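Local coordinates for protein 6-aminohexanoate-cyclic-dimer hydrolase (Arthrobacter sp., PDB 3A2P) that hydrolyses the cyclic dimer of 6-aminohexanoate, a by-product of nylon-6 manufacture, to the linear dimer as a member of the amidase family, at residues K3-Q8 / A478-L483; G149-S154 / G173-P178; V260-H265 / A280-A285. One frame throughout, in Å; residues are numbered along the deposited sequence.

Contact 2 lies in the core, its centre about 4 Å from the centre of the chain, whereas the centres of contacts 1 and 3 lie about 21 Å out. Contact 1 joins loops near the two ends of the chain at the surface through a cation-pi pair, with a CH-pi contact and a proline beside it. Contact 3, largely buried, belongs to a beta-alpha-beta unit at one end of the central mixed sheet and mixes alanine-valine packing with one arginine bond. Contact 2 joins the starts of helices 152-159 and 176-182 through serine hydroxyls and backbone atoms, where the active site lies by similarity with other amidases. No two contacts share a segment or touch: their nearest atoms stay at least about 9 Å apart.

Contact 1: K3-Q8 / A478-L483; sequences KVDLWQ and ARRPQL
The guanidinium of R480 lies over the indole of W7, an off-centre cation-pi pair that joins the N-terminal loop ahead of helix 10-19 to the C-terminal loop after helix 460-473. R480 CZ stands 3.8 Å from the centroid of the W7 five-membered ring, and the two planes are 32° apart, so the stack is tilted. R480 NH2 and NE both come within 3.3 Å of W7 CD1. Further back along the arginine, the methylene CD sits almost squarely above the same five-membered ring in a CH-pi contact. R480 reaches this far because its chain is extended from CG to NE (chi2 -171°, chi3 -177°). At the other end of the indole, W7 CZ2 lies 3.4 Å from R479 O, and CH2 meets P481 CD at 4.0 Å.

The indole N-H is spent elsewhere: W7 NE1 donates to V477 O, which would help fix the ring's rotation. R217 makes a second cation-pi contact with W7. D5 OD1, 4.5 Å from R480 NH2, is too far for a salt bridge, and a water modelled between D5 OD1 and R480 NH1 lies so close to both that the bridge is doubtful in detail. D5 is itself held in an Asx turn, its OD1 accepting from W7 N at 3.1 Å, while Q8 NE2 reaches D5 OD2 at 2.9 Å from above the carboxylate plane.

Contact 2: G149-S154 / G173-P178; sequences GSSGGS and GSVRIP
The backbones come closest at S150 and S174, CA to CA 4.8 Å, where the loops leading into helices 152-159 and 176-182 meet; the peptide bond from G149 to S150 is cis. This is the Ser-cisSer-Lys catalytic triad of the amidase family: by similarity, S174 forms the acyl-ester intermediate, with S150 and K72 as the charge relay. The two serine hydroxyls share a hydrogen bond, S150 OG to S174 OG 2.8 Å, and K72 NZ bonds S150 OG from outside the two segments. S150 puts OG between its own N and carbonyl carbon (chi1 61°), within reach of both S174 and the lysine.

Next along the chain, S151 N donates to S174 O at 3.0 Å, in the carbonyl plane and on a lone pair. The S151 hydroxyl, bonded to K72 NZ and N169 N, makes at most a weak bond to the same S174 O.

Further along the second segment, the P178 ring fits against the G149-G152 backbone, with CG 3.6 Å from G149 N and CB 3.5 Å from S151 O. An alanine here, lacking CG and CD, would probably leave a gap where the ring now meets G149 N and the S151 carbonyl carbon. I177 packs beside the proline, CB to G149 O 3.7 Å. G149 O is buried without a hydrogen-bond partner, but S174 CA points its hydrogen at this oxygen from 3.5 Å.

Contact 3: V260-H265 / A280-A285; sequences VGVLTH and AARGAA
R282 reaches from helix 275-290 to the T264 hydroxyl, just past the end of strand 259-262, within a beta-alpha-beta unit that strand 294-297 completes. From CB the arginine sets out with CG anti to the backbone N, then folds at chi2 and chi3, near 60° each, bringing the guanidinium back toward the strand. NE passes 3.9 Å from T264 CG2, and CZ stands as far from T264 OG1. NH2 then donates to T264 OG1 at 2.9 Å, a bent bond of 135° with the oxygen tilted 26° out of the guanidinium plane. NH1 turns to D297 in a salt bridge, while V262 CG1 lies 4.3 Å from R282 NH1, over one face of the group and toward its rim.

Away from the polar tip, the helix meets the strand through alanine methyls against V262 and T264. V262 and A285 both point into the interface, and V262 CG2 meets A285 CB at 3.3 Å, tighter than usual for two carbons. One turn earlier, A281 CB approaches T264 CG2 at 4.4 Å. These small alanine side chains probably let the helix sit close to the sheet, and V295 of strand 294-297 touches both V262 and A285.

The chemistry thus divides the interface: apolar carbons hold helix to sheet, while the guanidinium spans the C-terminal ends of two parallel strands, its charge probably balanced by D297 and its orientation steadied by the neutral threonine.

Contact 1: K3-Q8 / A478-L483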
ATOM      1  N   LYS A   3       1.495 -14.883 -26.661  1.00 77.61           N
ATOM      2  CA  LYS A   3       2.234 -13.741 -26.050  1.00 76.45           C
ATOM      3  C   LYS A   3       1.363 -12.495 -25.940  1.00 75.31           C
ATOM      4  O   LYS A   3       1.357 -11.639 -26.828  1.00 76.57           O
ATOM      5  CB  LYS A   3       3.501 -13.423 -26.858  1.00 77.80           C
ATOM      6  CG  LYS A   3       3.301 -13.278 -28.366  1.00 79.50           C
ATOM      7  CD  LYS A   3       2.988 -14.617 -29.024  1.00 81.63           C
ATOM      8  CE  LYS A   3       3.076 -14.535 -30.539  1.00 85.59           C
ATOM      9  NZ  LYS A   3       4.470 -14.260 -30.999  1.00 87.63           N
ATOM     10  N   VAL A   4       0.625 -12.405 -24.839  1.00 72.26           N
ATOM     11  CA  VAL A   4      -0.253 -11.272 -24.586  1.00 66.94           C
ATOM     12  C   VAL A   4       0.570 -10.104 -24.052  1.00 62.77           C
ATOM     13  O   VAL A   4       1.560 -10.303 -23.347  1.00 62.17           O
ATOM     14  CB  VAL A   4      -1.331 -11.633 -23.541  1.00 67.78           C
ATOM     15  CG1 VAL A   4      -2.284 -10.467 -23.352  1.00 67.84           C
ATOM     16  CG2 VAL A   4      -2.086 -12.876 -23.981  1.00 68.63           C
ATOM     17  N   ASP A   5       0.165  -8.885 -24.395  1.00 58.35           N
ATOM     18  CA  ASP A   5       0.870  -7.703 -23.920  1.00 54.95           C
ATOM     19  C   ASP A   5       0.469  -7.467 -22.467  1.00 51.58           C
ATOM     20  O   ASP A   5      -0.554  -6.842 -22.188  1.00 50.96           O
ATOM     21  CB  ASP A   5       0.503  -6.488 -24.771  1.00 54.73           C
ATOM     22  CG  ASP A   5       1.149  -5.213 -24.270  1.00 52.67           C
ATOM     23  OD1 ASP A   5       2.053  -5.300 -23.414  1.00 52.25           O
ATOM     24  OD2 ASP A   5       0.758  -4.123 -24.739  1.00 58.83           O
ATOM     25  N   LEU A   6       1.283  -7.971 -21.546  1.00 47.87           N
ATOM     26  CA  LEU A   6       1.005  -7.842 -20.120  1.00 45.95           C
ATOM     27  C   LEU A   6       1.193  -6.437 -19.551  1.00 45.48           C
ATOM     28  O   LEU A   6       1.062  -6.238 -18.342  1.00 45.88           O
ATOM     29  CB  LEU A   6       1.863  -8.836 -19.329  1.00 45.79           C
ATOM     30  CG  LEU A   6       1.688 -10.317 -19.684  1.00 44.93           C
ATOM     31  CD1 LEU A   6       2.530 -11.166 -18.746  1.00 48.80           C
ATOM     32  CD2 LEU A   6       0.220 -10.708 -19.579  1.00 45.68           C
ATOM     33  N   TRP A   7       1.500  -5.464 -20.404  1.00 44.45           N
ATOM     34  CA  TRP A   7       1.678  -4.101 -19.919  1.00 44.34           C
ATOM     35  C   TRP A   7       0.349  -3.348 -19.965  1.00 45.12           C
ATOM     36  O   TRP A   7       0.251  -2.204 -19.517  1.00 47.90           O
ATOM     37  CB  TRP A   7       2.741  -3.358 -20.734  1.00 41.64           C
ATOM     38  CG  TRP A   7       3.297  -2.159 -20.002  1.00 41.29           C
ATOM     39  CD1 TRP A   7       3.253  -0.855 -20.404  1.00 42.23           C
ATOM     40  CD2 TRP A   7       3.956  -2.162 -18.727  1.00 38.51           C
ATOM     41  NE1 TRP A   7       3.842  -0.044 -19.460  1.00 38.72           N
ATOM     42  CE2 TRP A   7       4.281  -0.821 -18.420  1.00 39.31           C
ATOM     43  CE3 TRP A   7       4.302  -3.168 -17.813  1.00 35.54           C
ATOM     44  CZ2 TRP A   7       4.933  -0.458 -17.234  1.00 36.63           C
ATOM     45  CZ3 TRP A   7       4.952  -2.808 -16.635  1.00 37.00           C
ATOM     46  CH2 TRP A   7       5.260  -1.462 -16.357  1.00 38.11           C
ATOM     47  N   GLN A   8      -0.677  -3.999 -20.506  1.00 44.75           N
ATOM     48  CA  GLN A   8      -2.008  -3.402 -20.576  1.00 43.24           C
ATOM     49  C   GLN A   8      -2.578  -3.458 -19.159  1.00 41.24           C
ATOM     50  O   GLN A   8      -2.269  -4.384 -18.409  1.00 37.80           O
ATOM     51  CB  GLN A   8      -2.900  -4.209 -21.524  1.00 44.97           C
ATOM     52  CG  GLN A   8      -2.464  -4.174 -22.980  1.00 53.37           C
ATOM     53  CD  GLN A   8      -2.548  -2.781 -23.566  1.00 58.86           C
ATOM     54  OE1 GLN A   8      -3.608  -2.153 -23.550  1.00 64.76           O
ATOM     55  NE2 GLN A   8      -1.431  -2.289 -24.090  1.00 61.77           N
ATOM     56  N   ALA A 478       4.514   5.057 -20.688  1.00 31.38           N
ATOM     57  CA  ALA A 478       5.626   4.869 -21.615  1.00 34.40           C
ATOM     58  C   ALA A 478       6.861   4.270 -20.942  1.00 34.63           C
ATOM     59  O   ALA A 478       7.642   3.561 -21.581  1.00 32.98           O
ATOM     60  CB  ALA A 478       5.985   6.192 -22.267  1.00 32.50           C
ATOM     61  N   ARG A 479       7.029   4.546 -19.652  1.00 33.55           N
ATOM     62  CA  ARG A 479       8.185   4.049 -18.914  1.00 35.71           C
ATOM     63  C   ARG A 479       8.014   2.626 -18.374  1.00 38.45           C
ATOM     64  O   ARG A 479       6.947   2.254 -17.880  1.00 37.01           O
ATOM     65  CB  ARG A 479       8.516   5.009 -17.766  1.00 33.97           C
ATOM     66  CG  ARG A 479       8.766   6.449 -18.223  1.00 34.46           C
ATOM     67  CD  ARG A 479       9.380   7.293 -17.106  1.00 32.06           C
ATOM     68  NE  ARG A 479       8.457   7.508 -15.993  1.00 29.59           N
ATOM     69  CZ  ARG A 479       7.546   8.477 -15.937  1.00 33.21           C
ATOM     70  NH1 ARG A 479       7.423   9.344 -16.932  1.00 30.67           N
ATOM     71  NH2 ARG A 479       6.751   8.580 -14.878  1.00 35.55           N
ATOM     72  N   ARG A 480       9.080   1.836 -18.479  1.00 35.54           N
ATOM     73  CA  ARG A 480       9.081   0.450 -18.009  1.00 35.85           C
ATOM     74  C   ARG A 480      10.413   0.131 -17.332  1.00 35.96           C
ATOM     75  O   ARG A 480      11.464   0.608 -17.758  1.00 35.67           O
ATOM     76  CB  ARG A 480       8.876  -0.517 -19.181  1.00 39.85           C
ATOM     77  CG  ARG A 480       7.633  -0.242 -19.998  1.00 45.93           C
ATOM     78  CD  ARG A 480       7.369  -1.350 -20.995  1.00 50.70           C
ATOM     79  NE  ARG A 480       6.204  -1.051 -21.823  1.00 50.37           N
ATOM     80  CZ  ARG A 480       5.596  -1.936 -22.604  1.00 50.72           C
ATOM     81  NH1 ARG A 480       6.043  -3.182 -22.667  1.00 53.72           N
ATOM     82  NH2 ARG A 480       4.540  -1.575 -23.319  1.00 50.87           N
ATOM     83  N   PRO A 481      10.385  -0.683 -16.266  1.00 35.97           N
ATOM     84  CA  PRO A 481      11.612  -1.048 -15.549  1.00 36.84           C
ATOM     85  C   PRO A 481      12.568  -1.823 -16.455  1.00 40.61           C
ATOM     86  O   PRO A 481      12.130  -2.526 -17.366  1.00 41.29           O
ATOM     87  CB  PRO A 481      11.097  -1.894 -14.384  1.00 33.01           C
ATOM     88  CG  PRO A 481       9.813  -2.473 -14.914  1.00 37.02           C
ATOM     89  CD  PRO A 481       9.203  -1.319 -15.657  1.00 35.07           C
ATOM     90  N   GLN A 482      13.869  -1.688 -16.208  1.00 44.13           N
ATOM     91  CA  GLN A 482      14.880  -2.375 -17.012  1.00 50.25           C
ATOM     92  C   GLN A 482      14.693  -3.887 -17.001  1.00 51.26           C
ATOM     93  O   GLN A 482      15.008  -4.565 -17.978  1.00 52.20           O
ATOM     94  CB  GLN A 482      16.289  -2.034 -16.507  1.00 54.20           C
ATOM     95  CG  GLN A 482      16.702  -0.583 -16.722  1.00 66.03           C
ATOM     96  CD  GLN A 482      16.794  -0.197 -18.191  1.00 74.17           C
ATOM     97  OE1 GLN A 482      17.027   0.966 -18.523  1.00 80.49           O
ATOM     98  NE2 GLN A 482      16.617  -1.171 -19.076  1.00 77.39           N
ATOM     99  N   LEU A 483      14.184  -4.413 -15.893  1.00 53.61           N
ATOM    100  CA  LEU A 483      13.958  -5.848 -15.764  1.00 56.13           C
ATOM    101  C   LEU A 483      13.147  -6.373 -16.943  1.00 58.27           C
ATOM    102  O   LEU A 483      13.228  -7.550 -17.290  1.00 58.30           O
ATOM    103  CB  LEU A 483      13.221  -6.155 -14.460  1.00 54.83           C
ATOM    104  CG  LEU A 483      12.901  -7.630 -14.210  1.00 53.97           C
ATOM    105  CD1 LEU A 483      14.192  -8.427 -14.116  1.00 58.47           C
ATOM    106  CD2 LEU A 483      12.099  -7.766 -12.932  1.00 57.08           C
TER
HETATM  107  O   HOH W   1       4.515  -4.911 -23.678  1.00 74.64           O

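Contact 2: G149-S154 / G173-P178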
ATOM      1  N   GLY A 149       8.126  -0.690   1.421  1.00 30.28           N
ATOM      2  CA  GLY A 149       7.374  -1.659   2.197  1.00 26.84           C
ATOM      3  C   GLY A 149       6.247  -0.952   2.923  1.00 27.37           C
ATOM      4  O   GLY A 149       6.170   0.275   2.867  1.00 27.86           O
ATOM      5  N   SER A 150       5.401  -1.701   3.630  1.00 24.88           N
ATOM      6  CA  SER A 150       5.535  -3.155   3.743  1.00 29.52           C
ATOM      7  C   SER A 150       4.958  -3.961   2.576  1.00 30.22           C
ATOM      8  O   SER A 150       5.273  -5.144   2.427  1.00 30.57           O
ATOM      9  CB  SER A 150       4.907  -3.629   5.060  1.00 31.00           C
ATOM     10  OG  SER A 150       3.522  -3.322   5.116  1.00 29.53           O
ATOM     11  N   SER A 151       4.120  -3.342   1.746  1.00 26.81           N
ATOM     12  CA  SER A 151       3.537  -4.064   0.613  1.00 25.94           C
ATOM     13  C   SER A 151       4.490  -4.030  -0.587  1.00 27.74           C
ATOM     14  O   SER A 151       4.067  -3.820  -1.726  1.00 28.48           O
ATOM     15  CB  SER A 151       2.188  -3.454   0.216  1.00 28.12           C
ATOM     16  OG  SER A 151       1.299  -3.391   1.320  1.00 25.46           O
ATOM     17  N   GLY A 152       5.776  -4.248  -0.318  1.00 26.91           N
ATOM     18  CA  GLY A 152       6.776  -4.225  -1.374  1.00 26.30           C
ATOM     19  C   GLY A 152       6.606  -5.291  -2.441  1.00 26.88           C
ATOM     20  O   GLY A 152       6.880  -5.045  -3.615  1.00 29.75           O
ATOM     21  N   GLY A 153       6.154  -6.475  -2.038  1.00 29.67           N
ATOM     22  CA  GLY A 153       5.951  -7.551  -2.994  1.00 29.52           C
ATOM     23  C   GLY A 153       4.897  -7.218  -4.033  1.00 30.38           C
ATOM     24  O   GLY A 153       5.080  -7.470  -5.228  1.00 28.66           O
ATOM     25  N   SER A 154       3.783  -6.648  -3.585  1.00 29.74           N
ATOM     26  CA  SER A 154       2.719  -6.291  -4.508  1.00 28.48           C
ATOM     27  C   SER A 154       3.138  -5.139  -5.403  1.00 28.36           C
ATOM     28  O   SER A 154       2.824  -5.130  -6.592  1.00 26.31           O
ATOM     29  CB  SER A 154       1.449  -5.929  -3.737  1.00 28.44           C
ATOM     30  OG  SER A 154       0.894  -7.090  -3.151  1.00 27.65           O
ATOM     31  N   GLY A 173       2.021   4.062   5.451  1.00 24.06           N
ATOM     32  CA  GLY A 173       2.312   4.351   4.055  1.00 22.24           C
ATOM     33  C   GLY A 173       2.661   3.081   3.295  1.00 24.40           C
ATOM     34  O   GLY A 173       3.154   3.138   2.172  1.00 25.45           O
ATOM     35  N   SER A 174       2.363   1.925   3.886  1.00 24.42           N
ATOM     36  CA  SER A 174       2.714   0.642   3.274  1.00 25.27           C
ATOM     37  C   SER A 174       2.207   0.280   1.882  1.00 25.49           C
ATOM     38  O   SER A 174       2.619  -0.738   1.326  1.00 22.94           O
ATOM     39  CB  SER A 174       2.426  -0.495   4.252  1.00 30.40           C
ATOM     40  OG  SER A 174       3.428  -0.510   5.256  1.00 36.86           O
ATOM     41  N   VAL A 175       1.307   1.080   1.320  1.00 23.74           N
ATOM     42  CA  VAL A 175       0.873   0.839  -0.052  1.00 22.09           C
ATOM     43  C   VAL A 175       1.486   1.956  -0.903  1.00 21.50           C
ATOM     44  O   VAL A 175       2.107   1.707  -1.936  1.00 23.68           O
ATOM     45  CB  VAL A 175      -0.661   0.869  -0.203  1.00 23.44           C
ATOM     46  CG1 VAL A 175      -1.041   1.035  -1.678  1.00 24.62           C
ATOM     47  CG2 VAL A 175      -1.244  -0.431   0.316  1.00 22.58           C
ATOM     48  N   ARG A 176       1.330   3.188  -0.438  1.00 20.92           N
ATOM     49  CA  ARG A 176       1.847   4.348  -1.149  1.00 21.44           C
ATOM     50  C   ARG A 176       3.363   4.339  -1.291  1.00 22.38           C
ATOM     51  O   ARG A 176       3.890   4.727  -2.329  1.00 20.66           O
ATOM     52  CB  ARG A 176       1.385   5.623  -0.438  1.00 20.79           C
ATOM     53  CG  ARG A 176      -0.129   5.821  -0.497  1.00 21.37           C
ATOM     54  CD  ARG A 176      -0.595   6.846   0.533  1.00 22.81           C
ATOM     55  NE  ARG A 176      -0.554   6.298   1.888  1.00 23.34           N
ATOM     56  CZ  ARG A 176      -0.491   7.034   2.995  1.00 20.27           C
ATOM     57  NH1 ARG A 176      -0.459   8.361   2.926  1.00 22.36           N
ATOM     58  NH2 ARG A 176      -0.456   6.435   4.180  1.00 23.46           N
ATOM     59  N   ILE A 177       4.067   3.888  -0.256  1.00 22.88           N
ATOM     60  CA  ILE A 177       5.529   3.853  -0.316  1.00 21.95           C
ATOM     61  C   ILE A 177       6.040   2.902  -1.413  1.00 24.40           C
ATOM     62  O   ILE A 177       6.822   3.314  -2.267  1.00 26.26           O
ATOM     63  CB  ILE A 177       6.126   3.489   1.073  1.00 22.22           C
ATOM     64  CG1 ILE A 177       5.828   4.631   2.056  1.00 22.43           C
ATOM     65  CG2 ILE A 177       7.642   3.265   0.960  1.00 24.69           C
ATOM     66  CD1 ILE A 177       6.121   4.322   3.518  1.00 22.01           C
ATOM     67  N   PRO A 178       5.606   1.626  -1.408  1.00 24.78           N
ATOM     68  CA  PRO A 178       6.072   0.698  -2.449  1.00 26.46           C
ATOM     69  C   PRO A 178       5.627   1.156  -3.842  1.00 26.35           C
ATOM     70  O   PRO A 178       6.306   0.905  -4.834  1.00 25.70           O
ATOM     71  CB  PRO A 178       5.432  -0.638  -2.061  1.00 27.96           C
ATOM     72  CG  PRO A 178       5.140  -0.495  -0.598  1.00 30.71           C
ATOM     73  CD  PRO A 178       4.741   0.940  -0.432  1.00 28.63           C
TER

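Contact 3: V260-H265 / A280-A285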
ATOM      1  N   VAL A 260      -5.845  24.019  -4.406  1.00 31.57           N
ATOM      2  CA  VAL A 260      -4.760  23.060  -4.229  1.00 31.14           C
ATOM      3  C   VAL A 260      -3.565  23.650  -3.499  1.00 31.52           C
ATOM      4  O   VAL A 260      -3.092  24.738  -3.835  1.00 32.06           O
ATOM      5  CB  VAL A 260      -4.272  22.531  -5.602  1.00 31.42           C
ATOM      6  CG1 VAL A 260      -3.105  21.556  -5.412  1.00 29.24           C
ATOM      7  CG2 VAL A 260      -5.423  21.865  -6.343  1.00 26.08           C
ATOM      8  N   GLY A 261      -3.080  22.919  -2.501  1.00 29.83           N
ATOM      9  CA  GLY A 261      -1.920  23.354  -1.746  1.00 30.43           C
ATOM     10  C   GLY A 261      -0.748  22.446  -2.088  1.00 32.87           C
ATOM     11  O   GLY A 261      -0.912  21.228  -2.182  1.00 30.02           O
ATOM     12  N   VAL A 262       0.430  23.033  -2.273  1.00 30.87           N
ATOM     13  CA  VAL A 262       1.626  22.270  -2.618  1.00 32.92           C
ATOM     14  C   VAL A 262       2.663  22.339  -1.510  1.00 29.86           C
ATOM     15  O   VAL A 262       2.951  23.413  -0.983  1.00 30.04           O
ATOM     16  CB  VAL A 262       2.292  22.814  -3.905  1.00 37.68           C
ATOM     17  CG1 VAL A 262       3.402  21.872  -4.353  1.00 36.63           C
ATOM     18  CG2 VAL A 262       1.254  22.991  -4.993  1.00 44.94           C
ATOM     19  N   LEU A 263       3.223  21.187  -1.155  1.00 28.92           N
ATOM     20  CA  LEU A 263       4.246  21.129  -0.120  1.00 28.72           C
ATOM     21  C   LEU A 263       5.529  20.601  -0.746  1.00 30.21           C
ATOM     22  O   LEU A 263       5.571  19.459  -1.212  1.00 27.99           O
ATOM     23  CB  LEU A 263       3.810  20.201   1.018  1.00 28.85           C
ATOM     24  CG  LEU A 263       4.851  19.935   2.115  1.00 26.96           C
ATOM     25  CD1 LEU A 263       5.238  21.247   2.810  1.00 26.95           C
ATOM     26  CD2 LEU A 263       4.277  18.943   3.126  1.00 27.22           C
ATOM     27  N   THR A 264       6.574  21.426  -0.763  1.00 30.46           N
ATOM     28  CA  THR A 264       7.841  21.005  -1.350  1.00 31.29           C
ATOM     29  C   THR A 264       9.054  21.155  -0.436  1.00 32.18           C
ATOM     30  O   THR A 264      10.167  21.413  -0.895  1.00 33.85           O
ATOM     31  CB  THR A 264       8.109  21.734  -2.678  1.00 32.10           C
ATOM     32  OG1 THR A 264       7.967  23.145  -2.490  1.00 32.18           O
ATOM     33  CG2 THR A 264       7.128  21.256  -3.745  1.00 31.95           C
ATOM     34  N   HIS A 265       8.826  20.998   0.862  1.00 31.57           N
ATOM     35  CA  HIS A 265       9.890  21.040   1.859  1.00 30.05           C
ATOM     36  C   HIS A 265       9.377  20.219   3.042  1.00 29.71           C
ATOM     37  O   HIS A 265       8.193  19.879   3.090  1.00 28.75           O
ATOM     38  CB  HIS A 265      10.208  22.482   2.295  1.00 29.58           C
ATOM     39  CG  HIS A 265       9.204  23.084   3.233  1.00 29.94           C
ATOM     40  ND1 HIS A 265       7.971  23.538   2.820  1.00 32.16           N
ATOM     41  CD2 HIS A 265       9.268  23.330   4.563  1.00 33.03           C
ATOM     42  CE1 HIS A 265       7.319  24.039   3.854  1.00 32.25           C
ATOM     43  NE2 HIS A 265       8.084  23.926   4.924  1.00 36.88           N
ATOM     44  N   ALA A 280       9.490  16.731  -8.318  1.00 28.41           N
ATOM     45  CA  ALA A 280       8.465  15.916  -8.959  1.00 26.66           C
ATOM     46  C   ALA A 280       7.095  16.447  -8.552  1.00 27.38           C
ATOM     47  O   ALA A 280       6.195  16.596  -9.383  1.00 25.62           O
ATOM     48  CB  ALA A 280       8.608  14.455  -8.538  1.00 29.21           C
ATOM     49  N   ALA A 281       6.938  16.730  -7.263  1.00 26.95           N
ATOM     50  CA  ALA A 281       5.677  17.255  -6.755  1.00 26.72           C
ATOM     51  C   ALA A 281       5.448  18.649  -7.341  1.00 27.93           C
ATOM     52  O   ALA A 281       4.328  19.007  -7.703  1.00 26.52           O
ATOM     53  CB  ALA A 281       5.720  17.328  -5.239  1.00 26.03           C
ATOM     54  N   ARG A 282       6.517  19.433  -7.426  1.00 26.71           N
ATOM     55  CA  ARG A 282       6.418  20.784  -7.974  1.00 31.32           C
ATOM     56  C   ARG A 282       5.937  20.721  -9.422  1.00 29.77           C
ATOM     57  O   ARG A 282       5.079  21.500  -9.839  1.00 31.28           O
ATOM     58  CB  ARG A 282       7.781  21.483  -7.895  1.00 31.75           C
ATOM     59  CG  ARG A 282       7.808  22.893  -8.482  1.00 39.45           C
ATOM     60  CD  ARG A 282       6.792  23.809  -7.814  1.00 42.73           C
ATOM     61  NE  ARG A 282       7.098  24.052  -6.407  1.00 43.49           N
ATOM     62  CZ  ARG A 282       6.343  24.792  -5.599  1.00 44.63           C
ATOM     63  NH1 ARG A 282       5.237  25.357  -6.062  1.00 40.02           N
ATOM     64  NH2 ARG A 282       6.693  24.967  -4.332  1.00 43.43           N
ATOM     65  N   GLY A 283       6.493  19.783 -10.184  1.00 30.85           N
ATOM     66  CA  GLY A 283       6.104  19.626 -11.573  1.00 29.68           C
ATOM     67  C   GLY A 283       4.635  19.269 -11.698  1.00 32.52           C
ATOM     68  O   GLY A 283       3.936  19.773 -12.579  1.00 29.53           O
ATOM     69  N   ALA A 284       4.162  18.397 -10.810  1.00 30.47           N
ATOM     70  CA  ALA A 284       2.765  17.981 -10.823  1.00 30.21           C
ATOM     71  C   ALA A 284       1.858  19.167 -10.495  1.00 31.42           C
ATOM     72  O   ALA A 284       0.791  19.329 -11.095  1.00 29.73           O
ATOM     73  CB  ALA A 284       2.542  16.852  -9.821  1.00 28.98           C
ATOM     74  N   ALA A 285       2.279  19.988  -9.537  1.00 26.34           N
ATOM     75  CA  ALA A 285       1.505  21.162  -9.152  1.00 29.35           C
ATOM     76  C   ALA A 285       1.403  22.111 -10.349  1.00 31.55           C
ATOM     77  O   ALA A 285       0.350  22.686 -10.606  1.00 32.77           O
ATOM     78  CB  ALA A 285       2.168  21.867  -7.985  1.00 32.72           C
TER